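Local atomic coordinates of superantigen-like protein SSL10 (Staphylococcus aureus subsp. aureus, PDB entry 6LWT), a protein that probably binds the Fc region of human IgG, blocking classical complement activation by interfering with C1q binding, and probably inhibits plasma clotting by interacting with prothrombin and a coagulation factor. Residues A[18-28]-A[134-145]; A[54-62]-A[179-187]. All coordinates share one frame; numbering follows the deposited sequence.

Contact 1: A[18-28]-A[134-145]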
loop_
_atom_site.group_PDB
_atom_site.type_symbol
_atom_site.label_atom_id
_atom_site.label_comp_id
_atom_site.label_asym_id
_atom_site.label_seq_id
_atom_site.Cartn_x
_atom_site.Cartn_y
_atom_site.Cartn_z
ATOM N N LEU A 18 4.881 -12.686 -5.536
ATOM C CA LEU A 18 4.158 -11.896 -4.524
ATOM C C LEU A 18 4.913 -11.827 -3.209
ATOM O O LEU A 18 5.017 -10.758 -2.611
ATOM C CB LEU A 18 2.730 -12.427 -4.331
ATOM C CG LEU A 18 1.795 -12.220 -5.534
ATOM C CD1 LEU A 18 0.551 -13.093 -5.458
ATOM C CD2 LEU A 18 1.405 -10.753 -5.653
ATOM N N TYR A 19 5.484 -12.962 -2.785
ATOM C CA TYR A 19 6.285 -13.009 -1.576
ATOM C C TYR A 19 7.456 -12.027 -1.647
ATOM O O TYR A 19 7.713 -11.255 -0.713
ATOM C CB TYR A 19 6.795 -14.446 -1.337
ATOM C CG TYR A 19 7.785 -14.509 -0.214
ATOM C CD1 TYR A 19 7.382 -14.272 1.090
ATOM C CD2 TYR A 19 9.126 -14.788 -0.453
ATOM C CE1 TYR A 19 8.287 -14.289 2.132
ATOM C CE2 TYR A 19 10.050 -14.814 0.583
ATOM C CZ TYR A 19 9.627 -14.561 1.877
ATOM O OH TYR A 19 10.519 -14.590 2.927
ATOM N N ARG A 20 8.166 -12.066 -2.769
ATOM C CA ARG A 20 9.310 -11.192 -2.957
ATOM C C ARG A 20 8.880 -9.719 -3.011
ATOM O O ARG A 20 9.493 -8.893 -2.348
ATOM C CB ARG A 20 10.139 -11.598 -4.197
ATOM C CG ARG A 20 10.843 -12.963 -4.105
ATOM C CD ARG A 20 11.574 -13.243 -2.781
ATOM N NE ARG A 20 12.649 -12.291 -2.461
ATOM C CZ ARG A 20 13.913 -12.354 -2.905
ATOM N NH1 ARG A 20 14.331 -13.326 -3.718
ATOM N NH2 ARG A 20 14.780 -11.418 -2.534
ATOM N N TYR A 21 7.817 -9.410 -3.754
ATOM C CA TYR A 21 7.385 -8.015 -3.887
ATOM C C TYR A 21 6.995 -7.403 -2.554
ATOM O O TYR A 21 7.434 -6.306 -2.208
ATOM C CB TYR A 21 6.232 -7.887 -4.874
ATOM C CG TYR A 21 5.790 -6.458 -5.071
ATOM C CD1 TYR A 21 6.520 -5.583 -5.883
ATOM C CD2 TYR A 21 4.664 -5.954 -4.409
ATOM C CE1 TYR A 21 6.122 -4.257 -6.049
ATOM C CE2 TYR A 21 4.267 -4.632 -4.565
ATOM C CZ TYR A 21 4.974 -3.795 -5.407
ATOM O OH TYR A 21 4.568 -2.485 -5.567
ATOM N N TYR A 22 6.185 -8.142 -1.798
ATOM C CA TYR A 22 5.620 -7.662 -0.543
ATOM C C TYR A 22 6.530 -7.833 0.675
ATOM O O TYR A 22 6.142 -7.463 1.778
ATOM C CB TYR A 22 4.221 -8.283 -0.331
ATOM C CG TYR A 22 3.155 -7.639 -1.193
ATOM C CD1 TYR A 22 2.725 -6.338 -0.915
ATOM C CD2 TYR A 22 2.577 -8.309 -2.285
ATOM C CE1 TYR A 22 1.772 -5.719 -1.693
ATOM C CE2 TYR A 22 1.617 -7.694 -3.086
ATOM C CZ TYR A 22 1.213 -6.394 -2.773
ATOM O OH TYR A 22 0.246 -5.766 -3.512
ATOM N N THR A 23 7.752 -8.349 0.480
ATOM C CA THR A 23 8.811 -8.281 1.505
ATOM C C THR A 23 10.049 -7.524 0.975
ATOM O O THR A 23 11.148 -7.699 1.495
ATOM C CB THR A 23 9.240 -9.691 1.963
ATOM O OG1 THR A 23 9.657 -10.460 0.828
ATOM C CG2 THR A 23 8.079 -10.405 2.627
ATOM N N GLY A 24 9.862 -6.680 -0.044
ATOM C CA GLY A 24 10.977 -5.970 -0.707
ATOM C C GLY A 24 11.371 -4.680 -0.008
ATOM O O GLY A 24 11.036 -4.458 1.163
ATOM N N LYS A 25 12.116 -3.836 -0.721
ATOM C CA LYS A 25 12.590 -2.562 -0.175
ATOM C C LYS A 25 11.455 -1.559 -0.133
ATOM O O LYS A 25 10.796 -1.331 -1.164
ATOM C CB LYS A 25 13.703 -1.951 -1.041
ATOM C CG LYS A 25 14.975 -2.778 -1.169
ATOM C CD LYS A 25 16.178 -1.899 -1.542
ATOM C CE LYS A 25 16.896 -1.305 -0.328
ATOM N NZ LYS A 25 18.137 -2.048 0.045
ATOM N N THR A 26 11.250 -0.959 1.039
ATOM C CA THR A 26 10.295 0.134 1.216
ATOM C C THR A 26 10.891 1.215 2.090
ATOM O O THR A 26 11.737 0.936 2.932
ATOM C CB THR A 26 8.976 -0.319 1.893
ATOM O OG1 THR A 26 9.214 -0.697 3.258
ATOM C CG2 THR A 26 8.369 -1.470 1.162
ATOM N N MET A 27 10.439 2.447 1.909
ATOM C CA MET A 27 10.840 3.556 2.774
ATOM C C MET A 27 9.675 4.502 2.915
ATOM O O MET A 27 8.983 4.776 1.930
ATOM C CB MET A 27 12.009 4.349 2.167
ATOM C CG MET A 27 13.275 3.566 1.873
ATOM S SD MET A 27 14.691 4.668 1.622
ATOM C CE MET A 27 14.344 5.226 -0.038
ATOM N N GLU A 28 9.451 4.986 4.138
ATOM C CA GLU A 28 8.512 6.075 4.382
ATOM C C GLU A 28 9.312 7.354 4.422
ATOM O O GLU A 28 10.221 7.501 5.246
ATOM C CB GLU A 28 7.782 5.893 5.698
ATOM C CG GLU A 28 6.955 4.633 5.741
ATOM C CD GLU A 28 6.015 4.583 6.925
ATOM O OE1 GLU A 28 5.997 3.541 7.612
ATOM O OE2 GLU A 28 5.289 5.578 7.154
ATOM N N LYS A 134 -2.135 2.129 -1.593
ATOM C CA LYS A 134 -0.843 1.480 -1.776
ATOM C C LYS A 134 -0.173 1.066 -0.457
ATOM O O LYS A 134 0.259 -0.082 -0.299
ATOM C CB LYS A 134 0.091 2.435 -2.518
ATOM C CG LYS A 134 1.471 1.879 -2.739
ATOM C CD LYS A 134 2.450 2.981 -3.122
ATOM C CE LYS A 134 3.776 2.391 -3.524
ATOM N NZ LYS A 134 3.670 1.514 -4.710
ATOM N N GLU A 135 -0.061 2.022 0.467
ATOM C CA GLU A 135 0.621 1.779 1.742
ATOM C C GLU A 135 -0.177 0.816 2.615
ATOM O O GLU A 135 0.396 -0.064 3.264
ATOM C CB GLU A 135 0.846 3.102 2.490
ATOM C CG GLU A 135 1.623 2.922 3.783
ATOM C CD GLU A 135 1.944 4.216 4.520
ATOM O OE1 GLU A 135 1.925 5.310 3.919
ATOM O OE2 GLU A 135 2.251 4.122 5.724
ATOM N N LEU A 136 -1.496 0.979 2.617
ATOM C CA LEU A 136 -2.361 0.110 3.405
ATOM C C LEU A 136 -2.307 -1.321 2.870
ATOM O O LEU A 136 -2.096 -2.263 3.628
ATOM C CB LEU A 136 -3.791 0.645 3.439
ATOM C CG LEU A 136 -4.739 -0.047 4.431
ATOM C CD1 LEU A 136 -4.142 -0.200 5.824
ATOM C CD2 LEU A 136 -6.035 0.734 4.478
ATOM N N ASP A 137 -2.418 -1.460 1.554
ATOM C CA ASP A 137 -2.276 -2.760 0.899
ATOM C C ASP A 137 -0.954 -3.424 1.272
ATOM O O ASP A 137 -0.937 -4.563 1.758
ATOM C CB ASP A 137 -2.379 -2.601 -0.617
ATOM C CG ASP A 137 -2.041 -3.869 -1.376
ATOM O OD1 ASP A 137 -2.833 -4.844 -1.329
ATOM O OD2 ASP A 137 -0.977 -3.890 -2.044
ATOM N N TYR A 138 0.133 -2.705 1.055
ATOM C CA TYR A 138 1.465 -3.244 1.316
ATOM C C TYR A 138 1.660 -3.671 2.766
ATOM O O TYR A 138 2.109 -4.789 3.031
ATOM C CB TYR A 138 2.554 -2.248 0.932
ATOM C CG TYR A 138 3.926 -2.884 0.907
ATOM C CD1 TYR A 138 4.669 -3.054 2.081
ATOM C CD2 TYR A 138 4.475 -3.333 -0.288
ATOM C CE1 TYR A 138 5.916 -3.653 2.051
ATOM C CE2 TYR A 138 5.723 -3.935 -0.325
ATOM C CZ TYR A 138 6.434 -4.083 0.833
ATOM O OH TYR A 138 7.672 -4.678 0.776
ATOM N N LYS A 139 1.347 -2.779 3.694
ATOM C CA LYS A 139 1.584 -3.068 5.092
ATOM C C LYS A 139 0.660 -4.174 5.617
ATOM O O LYS A 139 1.086 -4.965 6.451
ATOM C CB LYS A 139 1.447 -1.826 5.945
ATOM C CG LYS A 139 2.611 -0.881 5.761
ATOM C CD LYS A 139 2.467 0.314 6.670
ATOM C CE LYS A 139 3.767 1.089 6.708
ATOM N NZ LYS A 139 3.653 2.220 7.656
ATOM N N LEU A 140 -0.585 -4.211 5.140
ATOM C CA LEU A 140 -1.480 -5.317 5.486
ATOM C C LEU A 140 -0.915 -6.659 4.981
ATOM O O LEU A 140 -0.909 -7.648 5.728
ATOM C CB LEU A 140 -2.897 -5.083 4.966
ATOM C CG LEU A 140 -3.733 -4.089 5.785
ATOM C CD1 LEU A 140 -5.006 -3.692 5.045
ATOM C CD2 LEU A 140 -4.052 -4.687 7.155
ATOM N N ARG A 141 -0.408 -6.698 3.749
ATOM C CA ARG A 141 0.148 -7.950 3.251
ATOM C C ARG A 141 1.398 -8.372 3.992
ATOM O O ARG A 141 1.541 -9.555 4.325
ATOM C CB ARG A 141 0.387 -7.931 1.746
ATOM C CG ARG A 141 -0.911 -7.730 0.994
ATOM C CD ARG A 141 -0.790 -8.140 -0.455
ATOM N NE ARG A 141 -1.732 -7.406 -1.326
ATOM C CZ ARG A 141 -2.153 -7.831 -2.516
ATOM N NH1 ARG A 141 -2.955 -7.052 -3.227
ATOM N NH2 ARG A 141 -1.765 -9.010 -3.016
ATOM N N LYS A 142 2.273 -7.423 4.286
ATOM C CA LYS A 142 3.476 -7.727 5.073
ATOM C C LYS A 142 3.130 -8.288 6.446
ATOM O O LYS A 142 3.752 -9.269 6.902
ATOM C CB LYS A 142 4.368 -6.501 5.217
ATOM C CG LYS A 142 5.761 -6.823 5.756
ATOM C CD LYS A 142 6.629 -5.572 5.805
ATOM C CE LYS A 142 6.277 -4.715 7.011
ATOM N NZ LYS A 142 7.279 -3.638 7.269
ATOM N N HIS A 143 2.136 -7.678 7.090
ATOM C CA HIS A 143 1.558 -8.205 8.341
ATOM C C HIS A 143 1.087 -9.652 8.208
ATOM O O HIS A 143 1.423 -10.494 9.052
ATOM C CB HIS A 143 0.418 -7.288 8.817
ATOM C CG HIS A 143 -0.203 -7.704 10.116
ATOM N ND1 HIS A 143 -1.413 -8.362 10.182
ATOM C CD2 HIS A 143 0.222 -7.568 11.396
ATOM C CE1 HIS A 143 -1.708 -8.614 11.441
ATOM N NE2 HIS A 143 -0.737 -8.139 12.203
ATOM N N LEU A 144 0.359 -9.963 7.134
ATOM C CA LEU A 144 -0.153 -11.306 6.930
ATOM C C LEU A 144 0.961 -12.281 6.565
ATOM O O LEU A 144 0.888 -13.455 6.928
ATOM C CB LEU A 144 -1.226 -11.327 5.857
ATOM C CG LEU A 144 -2.490 -10.494 6.116
ATOM C CD1 LEU A 144 -3.327 -10.496 4.856
ATOM C CD2 LEU A 144 -3.282 -11.009 7.300
ATOM N N ILE A 145 1.982 -11.799 5.859
ATOM C CA ILE A 145 3.158 -12.630 5.533
ATOM C C ILE A 145 3.884 -13.014 6.822
ATOM O O ILE A 145 4.124 -14.203 7.075
ATOM C CB ILE A 145 4.135 -11.905 4.569
ATOM C CG1 ILE A 145 3.518 -11.802 3.169
ATOM C CG2 ILE A 145 5.468 -12.665 4.491
ATOM C CD1 ILE A 145 4.128 -10.740 2.282
HETATM O O HOH W 1 3.193 -1.125 -3.659
#
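Tyr22 and Tyr138 meet at the interface between the OB-fold and beta-grasp domains of the staphylococcal toxin fold, where the N-terminal helix and the strand after it pack against the long helix of the beta-grasp domain. The axes of helix segments 18-22 and 134-145 approach to 10.3 Å and cross at -117°. The Tyr22 ring is sandwiched: Tyr21 CD2 lies over one face, while Arg141 CD sits over the opposite face, 3.5 Å from the ring centroid, as a CH-pi contact. The Arg141 guanidinium runs nearly parallel to the ring, and Tyr22 OH rests above its face without a hydrogen bond to it. Instead, that hydroxyl donates to the syn lone pair of Asp137 OD2 over 2.7 Å; it is also hydrogen-bonded to Leu178 N. Arg141 holds the carboxylate side-on, NE and NH1 both reaching Asp137 OD1, probably fixing its rotation. The Tyr138 ring, placed by chi1 of -168°, runs alongside Tyr22 in the opposing sense, CD2 to Tyr22 CD1 3.5 Å, with 45° between planes. Its OH gives a weak bond to Tyr21 O, and Thr26 CG2 touches Tyr138 CZ at 3.3 Å. At one end, Ile145 CD1 packs on Tyr22 CB. At the other, Lys139 bridges Glu135 and Glu28, probably offsetting the closeness of the two carboxylates; Lys128 also pairs with Glu135. Lys139 NZ meets Glu28 OE1 at 2.7 Å from above the carboxylate plane.

Contact 2: A[54-62]-A[179-187]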
loop_
_atom_site.group_PDB
_atom_site.type_symbol
_atom_site.label_atom_id
_atom_site.label_comp_id
_atom_site.label_asym_id
_atom_site.label_seq_id
_atom_site.Cartn_x
_atom_site.Cartn_y
_atom_site.Cartn_z
ATOM N N LEU A 54 6.115 7.265 -10.413
ATOM C CA LEU A 54 5.073 7.282 -11.423
ATOM C C LEU A 54 3.754 7.682 -10.779
ATOM O O LEU A 54 3.326 7.057 -9.792
ATOM C CB LEU A 54 4.941 5.914 -12.081
ATOM C CG LEU A 54 3.819 5.724 -13.119
ATOM C CD1 LEU A 54 4.088 6.531 -14.377
ATOM C CD2 LEU A 54 3.654 4.256 -13.455
ATOM N N LEU A 55 3.129 8.722 -11.325
ATOM C CA LEU A 55 1.811 9.160 -10.904
ATOM C C LEU A 55 0.759 8.427 -11.765
ATOM O O LEU A 55 0.668 8.696 -12.956
ATOM C CB LEU A 55 1.682 10.678 -11.053
ATOM C CG LEU A 55 2.699 11.532 -10.294
ATOM C CD1 LEU A 55 2.565 13.001 -10.681
ATOM C CD2 LEU A 55 2.552 11.380 -8.784
ATOM N N PRO A 56 -0.025 7.493 -11.173
ATOM C CA PRO A 56 -1.111 6.808 -11.913
ATOM C C PRO A 56 -2.112 7.779 -12.559
ATOM O O PRO A 56 -2.364 8.856 -12.006
ATOM C CB PRO A 56 -1.835 5.998 -10.830
ATOM C CG PRO A 56 -0.870 5.875 -9.697
ATOM C CD PRO A 56 0.054 7.045 -9.764
ATOM N N GLY A 57 -2.673 7.391 -13.707
ATOM C CA GLY A 57 -3.560 8.270 -14.491
ATOM C C GLY A 57 -4.715 8.859 -13.694
ATOM O O GLY A 57 -5.103 10.011 -13.917
ATOM N N ASN A 58 -5.249 8.069 -12.757
ATOM C CA ASN A 58 -6.346 8.495 -11.863
ATOM C C ASN A 58 -6.056 9.709 -10.974
ATOM O O ASN A 58 -7.000 10.388 -10.546
ATOM C CB ASN A 58 -6.800 7.327 -10.959
ATOM C CG ASN A 58 -7.636 6.287 -11.703
ATOM O OD1 ASN A 58 -8.473 6.636 -12.528
ATOM N ND2 ASN A 58 -7.427 5.004 -11.394
ATOM N N ASP A 59 -4.776 9.977 -10.697
ATOM C CA ASP A 59 -4.376 11.018 -9.739
ATOM C C ASP A 59 -3.849 12.314 -10.372
ATOM O O ASP A 59 -3.359 13.194 -9.647
ATOM C CB ASP A 59 -3.331 10.437 -8.792
ATOM C CG ASP A 59 -3.703 9.052 -8.326
ATOM O OD1 ASP A 59 -4.706 8.922 -7.584
ATOM O OD2 ASP A 59 -3.016 8.094 -8.740
ATOM N N LYS A 60 -3.960 12.438 -11.700
ATOM C CA LYS A 60 -3.435 13.611 -12.433
ATOM C C LYS A 60 -3.945 14.957 -11.917
ATOM O O LYS A 60 -3.180 15.923 -11.840
ATOM C CB LYS A 60 -3.700 13.494 -13.941
ATOM C CG LYS A 60 -5.169 13.433 -14.369
ATOM C CD LYS A 60 -5.296 13.344 -15.889
ATOM C CE LYS A 60 -4.925 11.969 -16.452
ATOM N NZ LYS A 60 -6.051 10.995 -16.399
ATOM N N SER A 61 -5.225 15.001 -11.552
ATOM C CA SER A 61 -5.865 16.229 -11.054
ATOM C C SER A 61 -5.234 16.810 -9.788
ATOM O O SER A 61 -5.307 18.021 -9.563
ATOM C CB SER A 61 -7.354 15.995 -10.799
ATOM O OG SER A 61 -8.067 16.075 -12.009
ATOM N N LYS A 62 -4.644 15.957 -8.953
ATOM C CA LYS A 62 -3.978 16.434 -7.735
ATOM C C LYS A 62 -2.615 17.071 -8.024
ATOM O O LYS A 62 -2.162 17.946 -7.266
ATOM C CB LYS A 62 -3.838 15.293 -6.723
ATOM C CG LYS A 62 -5.182 14.835 -6.170
ATOM C CD LYS A 62 -5.050 13.662 -5.208
ATOM C CE LYS A 62 -4.672 12.386 -5.953
ATOM N NZ LYS A 62 -4.775 11.181 -5.092
ATOM N N LYS A 179 -2.922 -3.313 -8.529
ATOM C CA LYS A 179 -2.617 -2.644 -9.794
ATOM C C LYS A 179 -2.101 -1.246 -9.612
ATOM O O LYS A 179 -2.535 -0.524 -8.697
ATOM C CB LYS A 179 -3.834 -2.644 -10.709
ATOM C CG LYS A 179 -4.147 -4.069 -11.152
ATOM C CD LYS A 179 -4.930 -4.081 -12.435
ATOM C CE LYS A 179 -5.161 -5.519 -12.892
ATOM N NZ LYS A 179 -6.388 -5.541 -13.719
ATOM N N PHE A 180 -1.210 -0.836 -10.526
ATOM C CA PHE A 180 -0.601 0.497 -10.465
ATOM C C PHE A 180 -1.652 1.593 -10.442
ATOM O O PHE A 180 -1.526 2.557 -9.682
ATOM C CB PHE A 180 0.359 0.751 -11.651
ATOM C CG PHE A 180 1.696 0.026 -11.572
ATOM C CD1 PHE A 180 2.099 -0.698 -10.453
ATOM C CD2 PHE A 180 2.597 0.144 -12.639
ATOM C CE1 PHE A 180 3.336 -1.318 -10.408
ATOM C CE2 PHE A 180 3.841 -0.472 -12.596
ATOM C CZ PHE A 180 4.210 -1.210 -11.479
ATOM N N LYS A 181 -2.719 1.412 -11.220
ATOM C CA LYS A 181 -3.760 2.434 -11.355
ATOM C C LYS A 181 -4.452 2.800 -10.031
ATOM O O LYS A 181 -5.064 3.869 -9.947
ATOM C CB LYS A 181 -4.815 2.015 -12.394
ATOM C CG LYS A 181 -5.723 0.865 -11.972
ATOM C CD LYS A 181 -6.793 0.562 -13.015
ATOM C CE LYS A 181 -6.521 -0.706 -13.797
ATOM N NZ LYS A 181 -7.805 -1.401 -14.137
ATOM N N TYR A 182 -4.360 1.921 -9.020
ATOM C CA TYR A 182 -4.973 2.161 -7.708
ATOM C C TYR A 182 -4.012 2.629 -6.620
ATOM O O TYR A 182 -4.448 2.864 -5.489
ATOM C CB TYR A 182 -5.693 0.886 -7.229
ATOM C CG TYR A 182 -6.744 0.409 -8.205
ATOM C CD1 TYR A 182 -7.776 1.254 -8.592
ATOM C CD2 TYR A 182 -6.719 -0.887 -8.736
ATOM C CE1 TYR A 182 -8.752 0.835 -9.496
ATOM C CE2 TYR A 182 -7.693 -1.321 -9.631
ATOM C CZ TYR A 182 -8.697 -0.449 -10.021
ATOM O OH TYR A 182 -9.670 -0.831 -10.922
ATOM N N MET A 183 -2.733 2.796 -6.951
ATOM C CA MET A 183 -1.721 3.094 -5.941
ATOM C C MET A 183 -1.649 4.562 -5.539
ATOM O O MET A 183 -0.894 4.907 -4.634
ATOM C CB MET A 183 -0.346 2.615 -6.404
ATOM C CG MET A 183 -0.232 1.112 -6.370
ATOM S SD MET A 183 1.356 0.553 -6.957
ATOM C CE MET A 183 1.213 -1.185 -6.642
ATOM N N GLY A 184 -2.435 5.414 -6.181
ATOM C CA GLY A 184 -2.508 6.807 -5.794
ATOM C C GLY A 184 -3.684 7.187 -4.920
ATOM O O GLY A 184 -3.617 8.243 -4.304
ATOM N N GLU A 185 -4.741 6.356 -4.892
ATOM C CA GLU A 185 -5.958 6.554 -4.056
ATOM C C GLU A 185 -5.585 6.880 -2.612
ATOM O O GLU A 185 -4.794 6.146 -2.035
ATOM C CB GLU A 185 -6.787 5.258 -3.991
ATOM C CG GLU A 185 -7.740 4.978 -5.147
ATOM C CD GLU A 185 -9.219 5.233 -4.834
ATOM O OE1 GLU A 185 -9.992 5.220 -5.801
ATOM O OE2 GLU A 185 -9.629 5.450 -3.664
ATOM N N VAL A 186 -6.201 7.902 -2.021
ATOM C CA VAL A 186 -5.885 8.333 -0.645
ATOM C C VAL A 186 -7.082 8.047 0.249
ATOM O O VAL A 186 -8.206 8.382 -0.111
ATOM C CB VAL A 186 -5.543 9.832 -0.575
ATOM C CG1 VAL A 186 -5.310 10.276 0.869
ATOM C CG2 VAL A 186 -4.318 10.142 -1.424
ATOM N N ILE A 187 -6.841 7.411 1.395
ATOM C CA ILE A 187 -7.888 7.061 2.335
ATOM C C ILE A 187 -7.659 7.888 3.599
ATOM O O ILE A 187 -6.543 8.002 4.089
ATOM C CB ILE A 187 -7.890 5.556 2.681
ATOM C CG1 ILE A 187 -8.075 4.704 1.411
ATOM C CG2 ILE A 187 -8.984 5.264 3.712
ATOM C CD1 ILE A 187 -7.761 3.232 1.607
HETATM O O HOH W 2 -4.686 5.663 -7.810
#
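Flat groups meet the other segment in two ways here: the Phe180 ring is approached obliquely by Leu54 CD2, which comes to 4.3 Å from Phe180 CD2, and the Asn58 amide uses its edge. Lys181 O lies close to the plane of that amide and receives a hydrogen bond from Asn58 ND2 (3.0 Å, N-H...O angle 158°). The bond is fairly straight at the hydrogen, but the donor stands 40° above the carbonyl plane and is not on a lone pair. The Tyr182 ring carries Lys181 CG over the centre of one face, a contact within its own segment. Between these groups the Pro56 ring presses on backbone, its CG 3.4 Å from Phe180 O. Asp59 lies against Gly184, with OD2 3.3 Å from Gly184 CA. One water accepts from Gly184 N at 2.8 Å and lies within donating distance of both Asp59 OD2 and Lys181 O. Bent at chi3 (-71°), Lys62 brings NZ back to make weak bonds to Gly184 O (3.3 Å) and Asp59 OD1, the latter part of a salt bridge. Glu185 OE2 is hydrogen-bonded to Tyr170 OH. Together these contacts join the OB-fold loop after strand 49-54 to the beta-grasp turn leading into strand 186-188, each containing a short 3-10 segment (57-59 and 180-182): a domain-domain junction of the two-domain staphylococcal and streptococcal toxin fold.

Both contacts join the OB-fold region to the beta-grasp region, with centres about 18 Å apart. Along the chain the order is 18-28, 54-62, 134-145 and 179-187, so the segments alternate and each contact takes its first from the OB-fold range and its second from the beta-grasp range. Contact 1 uses helices 14-22 and 133-148 with strand 26-30, and lies nearer the centre of the chain; contact 2 is formed by the loop after strand 49-54 and the approach to strand 186-188. They touch at Met183, whose SD is 3.4 Å from Lys134 NZ, and also where Leu136 meets Ile187. The domains are therefore joined at two adjoining patches, consistent with a fixed relative orientation.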